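Local coordinates for protein DNA alpha-glucosyltransferase (Enterobacteria phage T4, PDB 1XV5) that belongs to the GT-B fold class of glycosyltransferases, built from two Rossmann-like domains, and carries a bound uridine-5'-diphosphate, at residues A[201-206]-A[310-315]; A[215-220]-A[352-357]; A[290-295]-A[359-364]; A[347-350]-A[356-359]. All blocks are in the same frame, centred on the assembly; numbering follows the deposited sequence.

How the contacts relate
Followed from the N terminus, the chain opens contact 1 on strand 199-203 and, one element later, contact 2 on helix 212-223. Contact 3 opens on strand 288-293, beside strand 199-203 in the same parallel sheet, before contact 1 closes on helix 308-316; contact 1 therefore crosses both contact 2 and contact 3. Contact 4 opens on the edge strand 347-349, after contact 1 has closed. The last three closures all fall on helix 354-365: contact 2 at its start, contact 4 next and contact 3 furthest along. Contacts 2 and 3 cross, whereas contact 4 ends on the same part of the helix as contact 3, the two sharing Glu359. Together they join one sheet to its covering helices.

Contact 1 (A[201-206]-A[310-315]). With UDP (uridine-5'-diphosphate), chain C.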
loop_
_atom_site.group_PDB
_atom_site.type_symbol
_atom_site.label_atom_id
_atom_site.label_comp_id
_atom_site.label_asym_id
_atom_site.label_seq_id
_atom_site.Cartn_x
_atom_site.Cartn_y
_atom_site.Cartn_z
ATOM N N ARG A 201 -7.238 15.053 -7.617
ATOM C CA ARG A 201 -7.360 14.341 -6.351
ATOM C C ARG A 201 -6.142 13.511 -5.965
ATOM O O ARG A 201 -5.753 12.576 -6.664
ATOM C CB ARG A 201 -8.614 13.458 -6.418
ATOM C CG ARG A 201 -9.089 12.843 -5.098
ATOM C CD ARG A 201 -10.350 12.003 -5.334
ATOM N NE ARG A 201 -11.426 12.781 -5.955
ATOM C CZ ARG A 201 -12.307 13.528 -5.291
ATOM N NH1 ARG A 201 -12.265 13.605 -3.967
ATOM N NH2 ARG A 201 -13.216 14.230 -5.958
ATOM N N TRP A 202 -5.548 13.877 -4.834
ATOM C CA TRP A 202 -4.381 13.199 -4.279
ATOM C C TRP A 202 -4.896 12.245 -3.199
ATOM O O TRP A 202 -5.819 12.594 -2.463
ATOM C CB TRP A 202 -3.463 14.244 -3.635
ATOM C CG TRP A 202 -2.204 13.716 -3.006
ATOM C CD1 TRP A 202 -0.958 13.674 -3.572
ATOM C CD2 TRP A 202 -2.058 13.196 -1.675
ATOM N NE1 TRP A 202 -0.045 13.165 -2.674
ATOM C CE2 TRP A 202 -0.695 12.865 -1.502
ATOM C CE3 TRP A 202 -2.948 12.982 -0.610
ATOM C CZ2 TRP A 202 -0.199 12.329 -0.307
ATOM C CZ3 TRP A 202 -2.453 12.448 0.580
ATOM C CH2 TRP A 202 -1.092 12.128 0.720
ATOM N N ILE A 203 -4.319 11.048 -3.112
ATOM C CA ILE A 203 -4.715 10.084 -2.082
ATOM C C ILE A 203 -3.484 9.516 -1.378
ATOM O O ILE A 203 -2.441 9.300 -2.000
ATOM C CB ILE A 203 -5.544 8.899 -2.655
ATOM C CG1 ILE A 203 -4.824 8.269 -3.851
ATOM C CG2 ILE A 203 -6.943 9.377 -3.032
ATOM C CD1 ILE A 203 -5.451 6.945 -4.316
ATOM N N GLY A 204 -3.613 9.284 -0.074
ATOM C CA GLY A 204 -2.516 8.743 0.707
ATOM C C GLY A 204 -2.773 8.930 2.192
ATOM O O GLY A 204 -3.899 8.757 2.657
ATOM N N ARG A 205 -1.724 9.267 2.940
ATOM C CA ARG A 205 -1.841 9.509 4.377
ATOM C C ARG A 205 -0.782 10.517 4.790
ATOM O O ARG A 205 0.082 10.870 3.990
ATOM C CB ARG A 205 -1.716 8.209 5.179
ATOM C CG ARG A 205 -0.527 7.338 4.847
ATOM C CD ARG A 205 -0.698 5.973 5.503
ATOM N NE ARG A 205 0.391 5.060 5.176
ATOM C CZ ARG A 205 1.605 5.117 5.713
ATOM N NH1 ARG A 205 2.532 4.246 5.347
ATOM N NH2 ARG A 205 1.890 6.038 6.625
ATOM N N THR A 206 -0.840 10.976 6.035
ATOM C CA THR A 206 0.088 12.002 6.482
ATOM C C THR A 206 1.501 11.562 6.853
ATOM O O THR A 206 1.880 11.529 8.026
ATOM C CB THR A 206 -0.526 12.816 7.644
ATOM O OG1 THR A 206 -1.872 13.180 7.304
ATOM C CG2 THR A 206 0.275 14.100 7.877
ATOM N N HIS A 310 -1.205 3.771 -6.062
ATOM C CA HIS A 310 -0.740 3.914 -7.448
ATOM C C HIS A 310 -1.694 3.117 -8.341
ATOM O O HIS A 310 -2.245 3.621 -9.321
ATOM C CB HIS A 310 0.653 3.300 -7.643
ATOM C CG HIS A 310 1.787 4.153 -7.169
ATOM N ND1 HIS A 310 2.716 3.702 -6.257
ATOM C CD2 HIS A 310 2.199 5.386 -7.550
ATOM C CE1 HIS A 310 3.657 4.617 -6.102
ATOM N NE2 HIS A 310 3.366 5.648 -6.875
ATOM N N LEU A 311 -1.865 1.849 -7.991
ATOM C CA LEU A 311 -2.710 0.949 -8.763
ATOM C C LEU A 311 -4.163 1.388 -8.835
ATOM O O LEU A 311 -4.813 1.243 -9.869
ATOM C CB LEU A 311 -2.622 -0.465 -8.182
ATOM C CG LEU A 311 -1.209 -1.031 -7.995
ATOM C CD1 LEU A 311 -1.313 -2.482 -7.542
ATOM C CD2 LEU A 311 -0.410 -0.935 -9.306
ATOM N N GLU A 312 -4.671 1.931 -7.738
ATOM C CA GLU A 312 -6.051 2.373 -7.695
ATOM C C GLU A 312 -6.332 3.494 -8.696
ATOM O O GLU A 312 -7.407 3.547 -9.280
ATOM C CB GLU A 312 -6.406 2.787 -6.261
ATOM C CG GLU A 312 -6.532 1.567 -5.344
ATOM C CD GLU A 312 -6.519 1.893 -3.859
ATOM O OE1 GLU A 312 -6.923 1.009 -3.073
ATOM O OE2 GLU A 312 -6.098 3.006 -3.471
ATOM N N LEU A 313 -5.365 4.379 -8.914
ATOM C CA LEU A 313 -5.579 5.465 -9.870
ATOM C C LEU A 313 -5.798 4.933 -11.284
ATOM O O LEU A 313 -6.747 5.322 -11.971
ATOM C CB LEU A 313 -4.390 6.434 -9.867
ATOM C CG LEU A 313 -4.117 7.133 -8.534
ATOM C CD1 LEU A 313 -3.118 8.263 -8.748
ATOM C CD2 LEU A 313 -5.420 7.682 -7.960
ATOM N N GLY A 314 -4.923 4.038 -11.721
ATOM C CA GLY A 314 -5.069 3.493 -13.056
ATOM C C GLY A 314 -6.281 2.591 -13.187
ATOM O O GLY A 314 -6.966 2.592 -14.207
ATOM N N ALA A 315 -6.560 1.831 -12.137
ATOM C CA ALA A 315 -7.678 0.901 -12.161
ATOM C C ALA A 315 -9.066 1.529 -12.230
ATOM O O ALA A 315 -9.958 0.968 -12.863
ATOM C CB ALA A 315 -7.590 -0.036 -10.960
HETATM N N1 UDP C . -6.670 3.720 2.189
HETATM C C2 UDP C . -8.008 3.810 2.515
HETATM N N3 UDP C . -8.336 4.875 3.316
HETATM C C4 UDP C . -7.477 5.842 3.804
HETATM C C5 UDP C . -6.111 5.683 3.411
HETATM C C6 UDP C . -5.762 4.650 2.637
HETATM O O2 UDP C . -8.840 3.013 2.116
HETATM O O4 UDP C . -7.922 6.743 4.515
HETATM C "C1'" UDP C . -6.251 2.589 1.354
HETATM C "C2'" UDP C . -5.603 2.978 0.029
HETATM O "O2'" UDP C . -6.578 3.302 -0.939
HETATM C "C3'" UDP C . -4.822 1.705 -0.269
HETATM C "C4'" UDP C . -4.282 1.343 1.114
HETATM O "O4'" UDP C . -5.254 1.876 2.054
HETATM O "O3'" UDP C . -5.722 0.693 -0.721
HETATM C "C5'" UDP C . -2.912 1.907 1.435
HETATM O "O5'" UDP C . -1.909 1.127 0.794
HETATM P PA UDP C . -0.670 1.774 0.025
HETATM O O1A UDP C . 0.118 0.632 -0.484
HETATM O O2A UDP C . -1.179 2.790 -0.934
HETATM O O3A UDP C . 0.186 2.579 1.164
HETATM P PB UDP C . 0.435 2.283 2.757
HETATM O O1B UDP C . 1.820 2.728 3.060
HETATM O O2B UDP C . -0.694 2.872 3.510
HETATM O O3B UDP C . 0.371 0.701 2.883
#
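The flat guanidinium of Arg205 and the flat carboxylate of Glu312 approach UDP (uridine-5'-diphosphate) from the two segments, and the methyl end of Ile203 reaches the same carboxylate, with CD1 4.1 Å from Glu312 OE2. Arg205 offers an edge: UDP PB lies in the guanidinium plane, and two neighbouring N-H groups are used together. Arg205 NE donates to UDP O2B at 3.0 Å, and Arg205 NH1 to UDP O1B at 2.8 Å, each at 161°. This two-point grip limits rotation of the phosphate, and the opposite charges probably strengthen it. On the ribose, Glu312 assigns one oxygen to each hydroxyl. UDP O3' donates to Glu312 OE1 at 2.7 Å and UDP O2' to Glu312 OE2 at 2.6 Å, a glutamate-ribose pairing familiar from GT-B enzymes; Asn278 ND2 also bonds OE1 and helps to position the carboxylate. The direct contact between the segments is small and apolar, Ile203 CD1 lying 3.7 Å from Leu313 CD2, with the two side chains alongside and pointing opposite ways. Ile203 holds CG1 in the crowded position between backbone N and carbonyl carbon (chi1 51°), which carries CD1 to the helix. Met285 of helix 278-286 touches both Ile203 and Leu313, and strand 199-203 runs between strands 229-233 and 288-293, the latter touching helix 308-316 through Gln293.

Contact 2 (A[215-220]-A[352-357])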
loop_
_atom_site.group_PDB
_atom_site.type_symbol
_atom_site.label_atom_id
_atom_site.label_comp_id
_atom_site.label_asym_id
_atom_site.label_seq_id
_atom_site.Cartn_x
_atom_site.Cartn_y
_atom_site.Cartn_z
ATOM N N MET A 215 2.057 18.290 -3.406
ATOM C CA MET A 215 0.723 18.508 -3.957
ATOM C C MET A 215 0.270 19.931 -3.601
ATOM O O MET A 215 -0.281 20.648 -4.441
ATOM C CB MET A 215 -0.266 17.485 -3.390
ATOM C CG MET A 215 -1.608 17.455 -4.115
ATOM S SD MET A 215 -1.463 16.888 -5.831
ATOM C CE MET A 215 -2.989 17.523 -6.529
ATOM N N PHE A 216 0.504 20.337 -2.354
ATOM C CA PHE A 216 0.139 21.685 -1.918
ATOM C C PHE A 216 0.870 22.696 -2.792
ATOM O O PHE A 216 0.302 23.706 -3.212
ATOM C CB PHE A 216 0.548 21.924 -0.459
ATOM C CG PHE A 216 -0.369 21.295 0.554
ATOM C CD1 PHE A 216 -1.722 21.621 0.590
ATOM C CD2 PHE A 216 0.131 20.408 1.503
ATOM C CE1 PHE A 216 -2.563 21.073 1.560
ATOM C CE2 PHE A 216 -0.702 19.858 2.475
ATOM C CZ PHE A 216 -2.049 20.191 2.504
ATOM N N ASP A 217 2.141 22.408 -3.061
ATOM C CA ASP A 217 2.989 23.281 -3.866
ATOM C C ASP A 217 2.454 23.376 -5.293
ATOM O O ASP A 217 2.349 24.467 -5.856
ATOM C CB ASP A 217 4.420 22.735 -3.883
ATOM C CG ASP A 217 5.435 23.752 -4.384
ATOM O OD1 ASP A 217 6.414 23.342 -5.042
ATOM O OD2 ASP A 217 5.268 24.956 -4.106
ATOM N N PHE A 218 2.108 22.229 -5.870
ATOM C CA PHE A 218 1.592 22.199 -7.234
ATOM C C PHE A 218 0.261 22.941 -7.330
ATOM O O PHE A 218 -0.016 23.600 -8.329
ATOM C CB PHE A 218 1.422 20.750 -7.708
ATOM C CG PHE A 218 1.175 20.617 -9.190
ATOM C CD1 PHE A 218 2.066 21.163 -10.112
ATOM C CD2 PHE A 218 0.069 19.919 -9.664
ATOM C CE1 PHE A 218 1.859 21.010 -11.487
ATOM C CE2 PHE A 218 -0.147 19.759 -11.032
ATOM C CZ PHE A 218 0.747 20.304 -11.946
ATOM N N HIS A 219 -0.565 22.835 -6.295
ATOM C CA HIS A 219 -1.845 23.528 -6.310
ATOM C C HIS A 219 -1.611 25.035 -6.286
ATOM O O HIS A 219 -2.201 25.784 -7.065
ATOM C CB HIS A 219 -2.689 23.146 -5.097
ATOM C CG HIS A 219 -4.054 23.758 -5.106
ATOM N ND1 HIS A 219 -4.550 24.498 -4.054
ATOM C CD2 HIS A 219 -5.027 23.745 -6.048
ATOM C CE1 HIS A 219 -5.769 24.916 -4.348
ATOM N NE2 HIS A 219 -6.082 24.471 -5.552
ATOM N N GLU A 220 -0.746 25.475 -5.382
ATOM C CA GLU A 220 -0.447 26.898 -5.253
ATOM C C GLU A 220 0.173 27.508 -6.506
ATOM O O GLU A 220 -0.228 28.589 -6.943
ATOM C CB GLU A 220 0.488 27.128 -4.062
ATOM C CG GLU A 220 0.947 28.572 -3.895
ATOM C CD GLU A 220 1.848 28.760 -2.687
ATOM O OE1 GLU A 220 1.357 28.604 -1.549
ATOM O OE2 GLU A 220 3.047 29.059 -2.875
ATOM N N ASN A 352 11.131 19.467 -10.893
ATOM C CA ASN A 352 12.066 20.400 -11.518
ATOM C C ASN A 352 11.494 21.051 -12.770
ATOM O O ASN A 352 12.122 21.922 -13.372
ATOM C CB ASN A 352 13.373 19.684 -11.848
ATOM C CG ASN A 352 14.202 19.393 -10.613
ATOM O OD1 ASN A 352 15.036 18.489 -10.611
ATOM N ND2 ASN A 352 13.985 20.170 -9.556
ATOM N N ASP A 353 10.302 20.617 -13.165
ATOM C CA ASP A 353 9.638 21.181 -14.331
ATOM C C ASP A 353 8.137 20.943 -14.214
ATOM O O ASP A 353 7.533 20.254 -15.039
ATOM C CB ASP A 353 10.171 20.554 -15.621
ATOM C CG ASP A 353 9.727 21.313 -16.861
ATOM O OD1 ASP A 353 10.098 20.902 -17.978
ATOM O OD2 ASP A 353 9.006 22.322 -16.720
ATOM N N MET A 354 7.541 21.508 -13.171
ATOM C CA MET A 354 6.113 21.352 -12.959
ATOM C C MET A 354 5.326 22.018 -14.081
ATOM O O MET A 354 4.180 21.654 -14.350
ATOM C CB MET A 354 5.716 21.938 -11.603
ATOM C CG MET A 354 6.226 21.115 -10.425
ATOM S SD MET A 354 5.691 21.742 -8.830
ATOM C CE MET A 354 7.028 22.883 -8.460
ATOM N N GLU A 355 5.944 22.991 -14.743
ATOM C CA GLU A 355 5.275 23.672 -15.838
ATOM C C GLU A 355 4.967 22.650 -16.927
ATOM O O GLU A 355 3.859 22.610 -17.458
ATOM C CB GLU A 355 6.158 24.788 -16.406
ATOM C CG GLU A 355 5.484 25.579 -17.512
ATOM C CD GLU A 355 6.335 26.726 -18.022
ATOM O OE1 GLU A 355 5.886 27.429 -18.952
ATOM O OE2 GLU A 355 7.449 26.926 -17.494
ATOM N N SER A 356 5.952 21.818 -17.244
ATOM C CA SER A 356 5.778 20.790 -18.263
ATOM C C SER A 356 4.709 19.797 -17.820
ATOM O O SER A 356 3.912 19.325 -18.629
ATOM C CB SER A 356 7.100 20.056 -18.503
ATOM O OG SER A 356 6.939 19.024 -19.457
ATOM N N THR A 357 4.703 19.480 -16.530
ATOM C CA THR A 357 3.722 18.552 -15.986
ATOM C C THR A 357 2.313 19.112 -16.160
ATOM O O THR A 357 1.412 18.418 -16.624
ATOM C CB THR A 357 3.972 18.298 -14.486
ATOM O OG1 THR A 357 5.257 17.689 -14.315
ATOM C CG2 THR A 357 2.898 17.386 -13.908
#
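Met354 and Phe218 form a Met-aromatic contact, which here joins two helices of a Rossmann-like domain, 212-223 and 354-365. The two side chains run antiparallel, flank to flank. The sulfur stands obliquely to the ring, SD of Met354 being 5.2 Å from the Phe218 centroid and 74° off its normal, and its nearest ring atom is Phe218 CD1 at 3.9 Å. Met354 also uses its backbone: its carbonyl oxygen O lies in the ring plane, 3.7 Å from Phe218 CE1, so the edge of the aromatic group faces the first turn of helix 354-365. With CG anti to the backbone N (chi1 -168°), the Phe218 ring reaches across to that turn. Thr357 crosses the ring obliquely, its methyl CG2 lying 4.1 Å from Phe218 CZ. Asp217 meets Met354 at about a right angle, where the bend at chi3 (-90°) turns the terminal methyl toward the acid: Met354 CE is 3.5 Å from Asp217 OD1. The same oxygen has its polar partner within its own helix, in a salt bridge to Lys221. Phe218 also packs edge-to-face on Phe349 of strand 347-349, which brings the helix pair onto the sheet. Helix 354-365 starts with Asp353 as N-cap: its OD2, approached from above the carboxylate plane, accepts from Ser356 N at 3.1 Å.

Contact 3 (A[290-295]-A[359-364]); sequences FGYQLS and ERIKEL
The central interaction is a CH-pi contact between Phe290 and Ile361. The Ile361 methyl CG2 sits over the middle of one ring face, 3.6 Å from the Phe290 centroid and 13° off the normal. That methyl lies anti to the backbone N, while the other branch carries CD1 away to a second aromatic residue. Apolar packing completes the fit: Leu364 CB stands at the edge of the Phe290 ring, 4.1 Å from CE2, near the ring plane. Two contacts involve oxygen. Phe290 CZ approaches the Ile361 carbonyl O to 3.4 Å, an oxygen that also accepts from Ser365 OG, and Tyr292 brings OH to within 3.2 Å of Ile361 CD1, a tight approach; the hydroxyl has a weak hydrogen bond to Asn200 ND2. Strand 290-293 and helix 359-364 run roughly antiparallel, at 150° and 11.5 Å between axes, the usual strand-helix sense in an alpha/beta sheet domain. No ionic pair spans the segments; within the helix Lys362 NZ bridges to Glu359 OE1 at 3.2 Å and Arg360 to Glu363, with a long, weak pair to Glu374. The chemistry is thus divided: the helix gives hydrocarbon to the aromatic rings, while its charged residues largely pair among themselves.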
loop_
_atom_site.group_PDB
_atom_site.type_symbol
_atom_site.label_atom_id
_atom_site.label_comp_id
_atom_site.label_asym_id
_atom_site.label_seq_id
_atom_site.Cartn_x
_atom_site.Cartn_y
_atom_site.Cartn_z
ATOM N N PHE A 290 -7.788 14.105 -12.762
ATOM C CA PHE A 290 -6.443 13.628 -12.500
ATOM C C PHE A 290 -6.229 13.179 -11.068
ATOM O O PHE A 290 -6.642 13.853 -10.124
ATOM C CB PHE A 290 -5.438 14.724 -12.877
ATOM C CG PHE A 290 -5.593 15.199 -14.287
ATOM C CD1 PHE A 290 -6.543 16.165 -14.612
ATOM C CD2 PHE A 290 -4.869 14.602 -15.312
ATOM C CE1 PHE A 290 -6.777 16.518 -15.944
ATOM C CE2 PHE A 290 -5.096 14.948 -16.644
ATOM C CZ PHE A 290 -6.052 15.906 -16.958
ATOM N N GLY A 291 -5.601 12.013 -10.932
ATOM C CA GLY A 291 -5.306 11.449 -9.628
ATOM C C GLY A 291 -3.818 11.576 -9.376
ATOM O O GLY A 291 -3.007 11.380 -10.285
ATOM N N TYR A 292 -3.455 11.884 -8.137
ATOM C CA TYR A 292 -2.060 12.068 -7.778
ATOM C C TYR A 292 -1.571 11.112 -6.706
ATOM O O TYR A 292 -2.230 10.901 -5.692
ATOM C CB TYR A 292 -1.839 13.498 -7.286
ATOM C CG TYR A 292 -2.105 14.558 -8.328
ATOM C CD1 TYR A 292 -1.064 15.332 -8.840
ATOM C CD2 TYR A 292 -3.396 14.786 -8.804
ATOM C CE1 TYR A 292 -1.302 16.313 -9.806
ATOM C CE2 TYR A 292 -3.646 15.763 -9.769
ATOM C CZ TYR A 292 -2.594 16.521 -10.263
ATOM O OH TYR A 292 -2.835 17.487 -11.218
ATOM N N GLN A 293 -0.400 10.540 -6.947
ATOM C CA GLN A 293 0.234 9.632 -6.001
ATOM C C GLN A 293 1.683 10.056 -6.136
ATOM O O GLN A 293 2.369 9.679 -7.087
ATOM C CB GLN A 293 0.035 8.180 -6.435
ATOM C CG GLN A 293 0.035 7.201 -5.271
ATOM C CD GLN A 293 1.420 6.950 -4.709
ATOM O OE1 GLN A 293 2.350 7.721 -4.939
ATOM N NE2 GLN A 293 1.561 5.866 -3.960
ATOM N N LEU A 294 2.139 10.868 -5.189
ATOM C CA LEU A 294 3.484 11.409 -5.253
ATOM C C LEU A 294 4.509 10.816 -4.297
ATOM O O LEU A 294 5.415 11.517 -3.837
ATOM C CB LEU A 294 3.404 12.929 -5.071
ATOM C CG LEU A 294 2.414 13.624 -6.014
ATOM C CD1 LEU A 294 2.344 15.113 -5.686
ATOM C CD2 LEU A 294 2.835 13.408 -7.468
ATOM N N SER A 295 4.385 9.527 -4.008
ATOM C CA SER A 295 5.346 8.879 -3.124
ATOM C C SER A 295 6.737 9.003 -3.740
ATOM O O SER A 295 6.921 8.825 -4.948
ATOM C CB SER A 295 4.981 7.411 -2.908
ATOM O OG SER A 295 3.848 7.320 -2.061
ATOM N N GLU A 359 1.360 21.359 -18.264
ATOM C CA GLU A 359 1.054 21.509 -19.683
ATOM C C GLU A 359 0.458 20.220 -20.234
ATOM O O GLU A 359 -0.464 20.250 -21.047
ATOM C CB GLU A 359 2.313 21.891 -20.465
ATOM C CG GLU A 359 2.785 23.310 -20.176
ATOM C CD GLU A 359 1.756 24.358 -20.574
ATOM O OE1 GLU A 359 1.862 25.512 -20.108
ATOM O OE2 GLU A 359 0.841 24.031 -21.361
ATOM N N ARG A 360 0.973 19.085 -19.776
ATOM C CA ARG A 360 0.470 17.795 -20.230
ATOM C C ARG A 360 -0.948 17.597 -19.690
ATOM O O ARG A 360 -1.826 17.089 -20.387
ATOM C CB ARG A 360 1.397 16.673 -19.751
ATOM C CG ARG A 360 1.000 15.268 -20.214
ATOM C CD ARG A 360 0.867 15.164 -21.736
ATOM N NE ARG A 360 0.724 13.773 -22.162
ATOM C CZ ARG A 360 0.430 13.385 -23.399
ATOM N NH1 ARG A 360 0.240 14.283 -24.358
ATOM N NH2 ARG A 360 0.330 12.092 -23.679
ATOM N N ILE A 361 -1.165 18.012 -18.447
ATOM C CA ILE A 361 -2.476 17.900 -17.824
ATOM C C ILE A 361 -3.492 18.731 -18.609
ATOM O O ILE A 361 -4.609 18.284 -18.868
ATOM C CB ILE A 361 -2.421 18.381 -16.356
ATOM C CG1 ILE A 361 -1.627 17.372 -15.523
ATOM C CG2 ILE A 361 -3.829 18.566 -15.803
ATOM C CD1 ILE A 361 -1.380 17.809 -14.082
ATOM N N LYS A 362 -3.105 19.942 -18.992
ATOM C CA LYS A 362 -4.008 20.788 -19.756
ATOM C C LYS A 362 -4.296 20.166 -21.121
ATOM O O LYS A 362 -5.403 20.290 -21.648
ATOM C CB LYS A 362 -3.414 22.190 -19.923
ATOM C CG LYS A 362 -3.385 22.998 -18.630
ATOM C CD LYS A 362 -3.016 24.458 -18.877
ATOM C CE LYS A 362 -1.597 24.605 -19.399
ATOM N NZ LYS A 362 -1.290 26.027 -19.722
ATOM N N GLU A 363 -3.300 19.494 -21.690
ATOM C CA GLU A 363 -3.474 18.855 -22.987
ATOM C C GLU A 363 -4.531 17.752 -22.914
ATOM O O GLU A 363 -5.442 17.700 -23.738
ATOM C CB GLU A 363 -2.139 18.283 -23.476
ATOM C CG GLU A 363 -2.241 17.444 -24.739
ATOM C CD GLU A 363 -0.883 17.076 -25.303
ATOM O OE1 GLU A 363 0.040 16.808 -24.503
ATOM O OE2 GLU A 363 -0.741 17.048 -26.547
ATOM N N LEU A 364 -4.426 16.874 -21.921
ATOM C CA LEU A 364 -5.407 15.803 -21.793
ATOM C C LEU A 364 -6.779 16.344 -21.398
ATOM O O LEU A 364 -7.805 15.805 -21.804
ATOM C CB LEU A 364 -4.943 14.756 -20.766
ATOM C CG LEU A 364 -3.995 13.669 -21.288
ATOM C CD1 LEU A 364 -2.703 14.293 -21.781
ATOM C CD2 LEU A 364 -3.710 12.660 -20.181
#

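Contact 4 (A[347-350]-A[356-359]); sequences IWFD and STFE
Thr357 meets strand 347-349 and Asp350 through both branches of its side chain. Its hydroxyl does the polar work: Asp350 N donates to Thr357 OG1 at 3.1 Å in a nearly straight bond of 166°. A water adds a second link, lying 2.7 Å from Thr357 OG1 and donating a hydrogen bond to Trp348 O at 2.9 Å. The backbone at the end of the strand is thus tied to the helix once directly and once through solvent. Such a step from edge strand to following helix is a unit of Rossmann-like folding; here the parallel sheet ends in strand 347-349 and the chain turns back after a short link into helix 354-365. Apolar contacts come from the other branch. With OG1 next to the backbone N (chi1 -62°), the Thr357 methyl CG2 is turned to the sheet and lies 4.0 Å from Ile347 CG2, the two side chains crossing at a slant. Phe349 crosses at about a right angle, its CD2 4.1 Å from Thr357 CG2. In the linking turn, Asp350 OD1 accepts from Asn352 N.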
loop_
_atom_site.group_PDB
_atom_site.type_symbol
_atom_site.label_atom_id
_atom_site.label_comp_id
_atom_site.label_asym_id
_atom_site.label_seq_id
_atom_site.Cartn_x
_atom_site.Cartn_y
_atom_site.Cartn_z
ATOM N N ILE A 347 1.343 10.329 -16.203
ATOM C CA ILE A 347 1.988 11.637 -16.237
ATOM C C ILE A 347 3.013 11.621 -15.113
ATOM O O ILE A 347 2.655 11.467 -13.944
ATOM C CB ILE A 347 0.973 12.773 -16.009
ATOM C CG1 ILE A 347 0.003 12.827 -17.195
ATOM C CG2 ILE A 347 1.705 14.104 -15.825
ATOM C CD1 ILE A 347 -1.074 13.894 -17.093
ATOM N N TRP A 348 4.288 11.757 -15.462
ATOM C CA TRP A 348 5.335 11.732 -14.449
ATOM C C TRP A 348 5.645 13.120 -13.904
ATOM O O TRP A 348 6.361 13.910 -14.521
ATOM C CB TRP A 348 6.600 11.068 -15.009
ATOM C CG TRP A 348 6.359 9.641 -15.440
ATOM C CD1 TRP A 348 6.208 9.181 -16.719
ATOM C CD2 TRP A 348 6.192 8.503 -14.582
ATOM N NE1 TRP A 348 5.958 7.826 -16.709
ATOM C CE2 TRP A 348 5.941 7.387 -15.411
ATOM C CE3 TRP A 348 6.228 8.321 -13.194
ATOM C CZ2 TRP A 348 5.728 6.102 -14.897
ATOM C CZ3 TRP A 348 6.013 7.040 -12.681
ATOM C CH2 TRP A 348 5.767 5.949 -13.534
ATOM N N PHE A 349 5.076 13.396 -12.736
ATOM C CA PHE A 349 5.235 14.664 -12.036
ATOM C C PHE A 349 6.712 14.985 -11.859
ATOM O O PHE A 349 7.445 14.229 -11.228
ATOM C CB PHE A 349 4.546 14.559 -10.676
ATOM C CG PHE A 349 4.461 15.858 -9.927
ATOM C CD1 PHE A 349 5.564 16.358 -9.240
ATOM C CD2 PHE A 349 3.269 16.572 -9.896
ATOM C CE1 PHE A 349 5.479 17.555 -8.525
ATOM C CE2 PHE A 349 3.170 17.769 -9.186
ATOM C CZ PHE A 349 4.280 18.260 -8.498
ATOM N N ASP A 350 7.139 16.118 -12.407
ATOM C CA ASP A 350 8.538 16.532 -12.331
ATOM C C ASP A 350 8.665 17.794 -11.489
ATOM O O ASP A 350 8.301 18.883 -11.937
ATOM C CB ASP A 350 9.074 16.806 -13.738
ATOM C CG ASP A 350 10.579 16.979 -13.764
ATOM O OD1 ASP A 350 11.163 17.270 -12.701
ATOM O OD2 ASP A 350 11.175 16.833 -14.852
ATOM N N SER A 356 5.952 21.818 -17.244
ATOM C CA SER A 356 5.778 20.790 -18.263
ATOM C C SER A 356 4.709 19.797 -17.820
ATOM O O SER A 356 3.912 19.325 -18.629
ATOM C CB SER A 356 7.100 20.056 -18.503
ATOM O OG SER A 356 6.939 19.024 -19.457
ATOM N N THR A 357 4.703 19.480 -16.530
ATOM C CA THR A 357 3.722 18.552 -15.986
ATOM C C THR A 357 2.313 19.112 -16.160
ATOM O O THR A 357 1.412 18.418 -16.624
ATOM C CB THR A 357 3.972 18.298 -14.486
ATOM O OG1 THR A 357 5.257 17.689 -14.315
ATOM C CG2 THR A 357 2.898 17.386 -13.908
ATOM N N PHE A 358 2.119 20.374 -15.795
ATOM C CA PHE A 358 0.795 20.964 -15.925
ATOM C C PHE A 358 0.387 21.126 -17.388
ATOM O O PHE A 358 -0.790 21.033 -17.720
ATOM C CB PHE A 358 0.730 22.313 -15.210
ATOM C CG PHE A 358 -0.646 22.904 -15.187
ATOM C CD1 PHE A 358 -1.726 22.153 -14.726
ATOM C CD2 PHE A 358 -0.874 24.200 -15.643
ATOM C CE1 PHE A 358 -3.011 22.679 -14.719
ATOM C CE2 PHE A 358 -2.156 24.740 -15.640
ATOM C CZ PHE A 358 -3.227 23.978 -15.177
ATOM N N GLU A 359 1.360 21.359 -18.264
ATOM C CA GLU A 359 1.054 21.509 -19.683
ATOM C C GLU A 359 0.458 20.220 -20.234
ATOM O O GLU A 359 -0.464 20.250 -21.047
ATOM C CB GLU A 359 2.313 21.891 -20.465
ATOM C CG GLU A 359 2.785 23.310 -20.176
ATOM C CD GLU A 359 1.756 24.358 -20.574
ATOM O OE1 GLU A 359 1.862 25.512 -20.108
ATOM O OE2 GLU A 359 0.841 24.031 -21.361
HETATM O O HOH W 1 6.021 16.069 -16.354
#